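Local coordinates for protein 6-phospho-alpha-glucosidase (Merdibacter massiliensis, PDB 6VC6) that probably hydrolyses 6-phospho-alpha-glucosides such as maltose 6'-phosphate, as a family 4 glycoside hydrolase that binds NAD and manganese, at residues 80-85 / 322-327. Sequence-based numbering, arbitrary orientation.
Sequences FIFMQM and MMIKVA. With NAD (nicotinamide-adenine-dinucleotide), chain G.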
ATOM      1  N   PHE A  80       1.331 -19.136   1.284  1.00 40.06           N
ATOM      2  CA  PHE A  80       1.182 -17.689   1.306  1.00 42.39           C
ATOM      3  C   PHE A  80       1.988 -17.076   0.173  1.00 40.72           C
ATOM      4  O   PHE A  80       3.110 -17.506  -0.107  1.00 42.26           O
ATOM      5  CB  PHE A  80       1.643 -17.098   2.644  1.00 40.34           C
ATOM      6  CG  PHE A  80       0.676 -17.318   3.770  1.00 43.65           C
ATOM      7  CD1 PHE A  80      -0.390 -16.454   3.963  1.00 39.43           C
ATOM      8  CD2 PHE A  80       0.834 -18.385   4.637  1.00 41.68           C
ATOM      9  CE1 PHE A  80      -1.281 -16.652   4.999  1.00 39.57           C
ATOM     10  CE2 PHE A  80      -0.055 -18.588   5.676  1.00 43.80           C
ATOM     11  CZ  PHE A  80      -1.113 -17.720   5.857  1.00 41.01           C
ATOM     12  N   ILE A  81       1.408 -16.066  -0.473  1.00 40.54           N
ATOM     13  CA  ILE A  81       2.083 -15.290  -1.506  1.00 38.21           C
ATOM     14  C   ILE A  81       2.116 -13.840  -1.046  1.00 37.80           C
ATOM     15  O   ILE A  81       1.062 -13.209  -0.890  1.00 40.58           O
ATOM     16  CB  ILE A  81       1.388 -15.415  -2.870  1.00 41.22           C
ATOM     17  CG1 ILE A  81       1.220 -16.886  -3.257  1.00 42.04           C
ATOM     18  CG2 ILE A  81       2.175 -14.669  -3.935  1.00 45.06           C
ATOM     19  CD1 ILE A  81       2.524 -17.602  -3.522  1.00 46.15           C
ATOM     20  N   PHE A  82       3.319 -13.316  -0.822  1.00 36.07           N
ATOM     21  CA  PHE A  82       3.517 -11.918  -0.448  1.00 34.88           C
ATOM     22  C   PHE A  82       3.820 -11.135  -1.722  1.00 41.54           C
ATOM     23  O   PHE A  82       4.873 -11.327  -2.338  1.00 40.41           O
ATOM     24  CB  PHE A  82       4.652 -11.770   0.566  1.00 38.39           C
ATOM     25  CG  PHE A  82       4.340 -12.323   1.934  1.00 40.55           C
ATOM     26  CD1 PHE A  82       3.128 -12.941   2.202  1.00 40.70           C
ATOM     27  CD2 PHE A  82       5.270 -12.219   2.956  1.00 44.79           C
ATOM     28  CE1 PHE A  82       2.853 -13.448   3.460  1.00 42.72           C
ATOM     29  CE2 PHE A  82       5.001 -12.721   4.217  1.00 40.59           C
ATOM     30  CZ  PHE A  82       3.790 -13.336   4.468  1.00 40.61           C
HETATM   31  N   MSE A  83       2.906 -10.255  -2.113  1.00 35.89           N
HETATM   32  CA  MSE A  83       3.072  -9.497  -3.350  1.00 43.17           C
HETATM   33  C   MSE A  83       3.475  -8.048  -3.084  1.00 39.89           C
HETATM   34  O   MSE A  83       2.761  -7.313  -2.403  1.00 40.06           O
HETATM   35  CB  MSE A  83       1.784  -9.538  -4.176  1.00 37.99           C
HETATM   36  CG  MSE A  83       1.132 -10.907  -4.238  1.00 41.71           C
HETATM   37 SE   MSE A  83      -0.026 -11.115  -5.793  0.70 48.42          SE
HETATM   38  CE  MSE A  83       1.341 -11.203  -7.173  1.00 48.57           C
ATOM     39  N   GLN A  84       4.620  -7.645  -3.627  1.00 40.47           N
ATOM     40  CA  GLN A  84       5.116  -6.278  -3.488  1.00 42.27           C
ATOM     41  C   GLN A  84       5.809  -5.840  -4.777  1.00 41.87           C
ATOM     42  O   GLN A  84       6.921  -5.308  -4.770  1.00 35.99           O
ATOM     43  CB  GLN A  84       6.046  -6.149  -2.282  1.00 41.82           C
ATOM     44  CG  GLN A  84       7.226  -7.111  -2.272  1.00 43.48           C
ATOM     45  CD  GLN A  84       8.204  -6.810  -1.153  1.00 46.05           C
ATOM     46  OE1 GLN A  84       9.302  -7.366  -1.102  1.00 46.41           O
ATOM     47  NE2 GLN A  84       7.808  -5.924  -0.245  1.00 42.43           N
HETATM   48  N   MSE A  85       5.132  -6.039  -5.898  1.00 41.49           N
HETATM   49  CA  MSE A  85       5.621  -5.603  -7.192  1.00 41.44           C
HETATM   50  C   MSE A  85       5.411  -4.127  -7.393  1.00 43.00           C
HETATM   51  O   MSE A  85       4.543  -3.567  -6.739  1.00 40.16           O
HETATM   52  CB  MSE A  85       4.930  -6.355  -8.330  1.00 38.87           C
HETATM   53  CG  MSE A  85       3.485  -5.920  -8.571  1.00 44.72           C
HETATM   54 SE   MSE A  85       2.710  -6.430 -10.302  1.00 54.01          SE
HETATM   55  CE  MSE A  85       3.074  -8.331 -10.169  1.00 55.27           C
HETATM   56  N   MSE A 322       4.234  -6.224   9.591  1.00 50.24           N
HETATM   57  CA  MSE A 322       2.786  -6.187   9.602  1.00 52.93           C
HETATM   58  C   MSE A 322       2.187  -7.232   8.674  1.00 47.87           C
HETATM   59  O   MSE A 322       1.155  -7.822   8.980  1.00 42.29           O
HETATM   60  CB  MSE A 322       2.259  -4.824   9.194  1.00 45.48           C
HETATM   61  CG  MSE A 322       0.771  -4.749   9.397  1.00 70.00           C
HETATM   62 SE   MSE A 322       0.038  -2.988   9.127  1.00 88.91          SE
HETATM   63  CE  MSE A 322      -0.609  -3.262   7.320  1.00 48.44           C
HETATM   64  N   MSE A 323       2.823  -7.439   7.527  1.00 41.49           N
HETATM   65  CA  MSE A 323       2.360  -8.458   6.593  1.00 47.67           C
HETATM   66  C   MSE A 323       2.554  -9.843   7.199  1.00 41.98           C
HETATM   67  O   MSE A 323       1.715 -10.726   7.023  1.00 43.96           O
HETATM   68  CB  MSE A 323       3.089  -8.363   5.247  1.00 48.44           C
HETATM   69  CG  MSE A 323       2.629  -9.420   4.245  1.00 49.60           C
HETATM   70 SE   MSE A 323       3.033  -9.044   2.370  1.00 58.00          SE
HETATM   71  CE  MSE A 323       1.439  -8.033   1.889  1.00 44.88           C
ATOM     72  N   ILE A 324       3.663 -10.030   7.919  1.00 41.73           N
ATOM     73  CA  ILE A 324       3.890 -11.305   8.593  1.00 47.75           C
ATOM     74  C   ILE A 324       2.858 -11.514   9.692  1.00 42.13           C
ATOM     75  O   ILE A 324       2.321 -12.616   9.857  1.00 44.92           O
ATOM     76  CB  ILE A 324       5.324 -11.383   9.145  1.00 47.68           C
ATOM     77  CG1 ILE A 324       6.344 -11.307   8.008  1.00 37.89           C
ATOM     78  CG2 ILE A 324       5.518 -12.671   9.936  1.00 43.69           C
ATOM     79  CD1 ILE A 324       7.770 -11.194   8.490  1.00 48.06           C
ATOM     80  N   LYS A 325       2.558 -10.461  10.457  1.00 41.30           N
ATOM     81  CA  LYS A 325       1.542 -10.570  11.499  1.00 43.79           C
ATOM     82  C   LYS A 325       0.172 -10.857  10.900  1.00 43.69           C
ATOM     83  O   LYS A 325      -0.637 -11.577  11.496  1.00 44.12           O
ATOM     84  CB  LYS A 325       1.505  -9.292  12.338  1.00 46.87           C
ATOM     85  CG  LYS A 325       2.756  -9.052  13.170  1.00 50.60           C
ATOM     86  CD  LYS A 325       2.738  -9.860  14.454  1.00 58.30           C
ATOM     87  CE  LYS A 325       4.031  -9.678  15.232  1.00 60.98           C
ATOM     88  NZ  LYS A 325       4.410  -8.243  15.349  1.00 62.80           N
ATOM     89  N   VAL A 326      -0.108 -10.300   9.719  1.00 42.76           N
ATOM     90  CA  VAL A 326      -1.354 -10.618   9.025  1.00 45.42           C
ATOM     91  C   VAL A 326      -1.378 -12.090   8.637  1.00 40.06           C
ATOM     92  O   VAL A 326      -2.403 -12.770   8.775  1.00 42.57           O
ATOM     93  CB  VAL A 326      -1.534  -9.701   7.800  1.00 43.26           C
ATOM     94  CG1 VAL A 326      -2.605 -10.250   6.870  1.00 40.17           C
ATOM     95  CG2 VAL A 326      -1.889  -8.290   8.241  1.00 37.10           C
ATOM     96  N   ALA A 327      -0.246 -12.611   8.157  1.00 35.22           N
ATOM     97  CA  ALA A 327      -0.166 -14.028   7.823  1.00 45.38           C
ATOM     98  C   ALA A 327      -0.316 -14.898   9.065  1.00 36.94           C
ATOM     99  O   ALA A 327      -0.896 -15.988   8.999  1.00 41.84           O
ATOM    100  CB  ALA A 327       1.152 -14.329   7.111  1.00 39.58           C
TER
HETATM  101  PA  NAD G 503      10.886  -1.403  -6.298  1.00 40.71           P
HETATM  102  O1A NAD G 503      12.118  -1.245  -5.440  1.00 40.30           O
HETATM  103  O2A NAD G 503      10.902  -0.936  -7.733  1.00 43.12           O
HETATM  104  O5B NAD G 503      10.450  -2.950  -6.283  1.00 43.04           O
HETATM  105  C5B NAD G 503       9.535  -3.454  -7.251  1.00 41.79           C
HETATM  106  C4B NAD G 503       9.969  -4.845  -7.682  1.00 40.45           C
HETATM  107  O4B NAD G 503       8.873  -5.528  -8.296  1.00 41.15           O
HETATM  108  C3B NAD G 503      11.087  -4.761  -8.709  1.00 40.41           C
HETATM  109  O3B NAD G 503      12.173  -5.595  -8.301  1.00 40.36           O
HETATM  110  C2B NAD G 503      10.490  -5.300  -9.991  1.00 39.24           C
HETATM  111  O2B NAD G 503      11.444  -6.096 -10.697  1.00 43.08           O
HETATM  112  C1B NAD G 503       9.324  -6.141  -9.504  1.00 38.24           C
HETATM  113  N9A NAD G 503       8.238  -6.216 -10.512  1.00 37.31           N
HETATM  114  C8A NAD G 503       7.762  -5.209 -11.269  1.00 43.58           C
HETATM  115  N7A NAD G 503       6.771  -5.645 -12.090  1.00 42.42           N
HETATM  116  C5A NAD G 503       6.607  -6.961 -11.863  1.00 39.88           C
HETATM  117  C6A NAD G 503       5.735  -8.041 -12.383  1.00 40.55           C
HETATM  118  N6A NAD G 503       4.809  -7.795 -13.342  1.00 40.85           N
HETATM  119  N1A NAD G 503       5.894  -9.282 -11.869  1.00 42.71           N
HETATM  120  C2A NAD G 503       6.808  -9.544 -10.916  1.00 42.51           C
HETATM  121  N3A NAD G 503       7.631  -8.615 -10.401  1.00 43.05           N
HETATM  122  C4A NAD G 503       7.580  -7.332 -10.827  1.00 38.87           C
HETATM  123  O3  NAD G 503       9.633  -0.713  -5.559  1.00 40.65           O
HETATM  124  PN  NAD G 503       9.589  -0.468  -3.971  1.00 40.40           P
HETATM  125  O1N NAD G 503       9.845   0.998  -3.708  1.00 36.68           O
HETATM  126  O2N NAD G 503      10.405  -1.527  -3.269  1.00 35.23           O
HETATM  127  O5D NAD G 503       8.034  -0.761  -3.695  1.00 37.98           O
HETATM  128  C5D NAD G 503       7.561  -2.104  -3.612  1.00 37.33           C
HETATM  129  C4D NAD G 503       6.042  -2.082  -3.681  1.00 40.68           C
HETATM  130  O4D NAD G 503       5.492  -2.074  -2.362  1.00 39.64           O
HETATM  131  C3D NAD G 503       5.557  -0.817  -4.374  1.00 39.39           C
HETATM  132  O3D NAD G 503       4.562  -1.166  -5.338  1.00 39.87           O
HETATM  133  C2D NAD G 503       4.904  -0.006  -3.279  1.00 36.49           C
HETATM  134  O2D NAD G 503       3.796   0.743  -3.779  1.00 38.34           O
HETATM  135  C1D NAD G 503       4.458  -1.091  -2.318  1.00 39.43           C
HETATM  136  N1N NAD G 503       4.226  -0.585  -0.968  1.00 38.32           N
HETATM  137  C2N NAD G 503       2.968  -0.607  -0.524  1.00 39.57           C
HETATM  138  C3N NAD G 503       2.647  -0.150   0.741  1.00 42.64           C
HETATM  139  C7N NAD G 503       1.216  -0.195   1.186  1.00 41.80           C
HETATM  140  O7N NAD G 503       0.880   0.414   2.188  1.00 39.00           O
HETATM  141  N7N NAD G 503       0.347  -0.896   0.460  1.00 37.90           N
HETATM  142  C4N NAD G 503       3.658   0.327   1.566  1.00 42.72           C
HETATM  143  C5N NAD G 503       4.962   0.345   1.081  1.00 41.64           C
HETATM  144  C6N NAD G 503       5.225  -0.128  -0.202  1.00 38.14           C
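A strand of the Rossmann-type, NAD-binding sheet of this family 4 glycosidase packs against helix 318-331, from the C-terminal part of the chain, through a Met-aromatic contact between F82 and the selenomethionine M323. The helix segment runs nearly antiparallel to strand 80-83, at 156°, with the axes 10.6 Å apart, a separation spanned mainly by side chains. With chi1 at 180°, M323 CG swings opposite the main-chain nitrogen, which sends the chain out over one face of the F82 ring. M323 CG stands above the middle of that ring, 3.8 Å from the F82 centroid, as a CH-pi contact; M323 SE goes on past the ring centre toward the strand and lies 3.6 Å from F82 CG. One helical turn on, A327 CB serves two rings at once. At the edge of F82, A327 CB lies 3.9 Å from F82 CZ; A327 CB also sits over one face of F80, toward its rim, 4.2 Å from the F80 centroid. Replacing F82 by an alanine would probably leave M323 without its aromatic platform and open a gap beside A327. Beyond the strand, M85 O accepts a 2.8 Å hydrogen bond from O3D of the nicotinamide ribose of NAD. The strand lies between strands 4-9 and 141-144 of the parallel part of the large sheet; F82 also touches F23 of helix 16-25, while M83 points away from helix 318-331 and packs on helix 113-136.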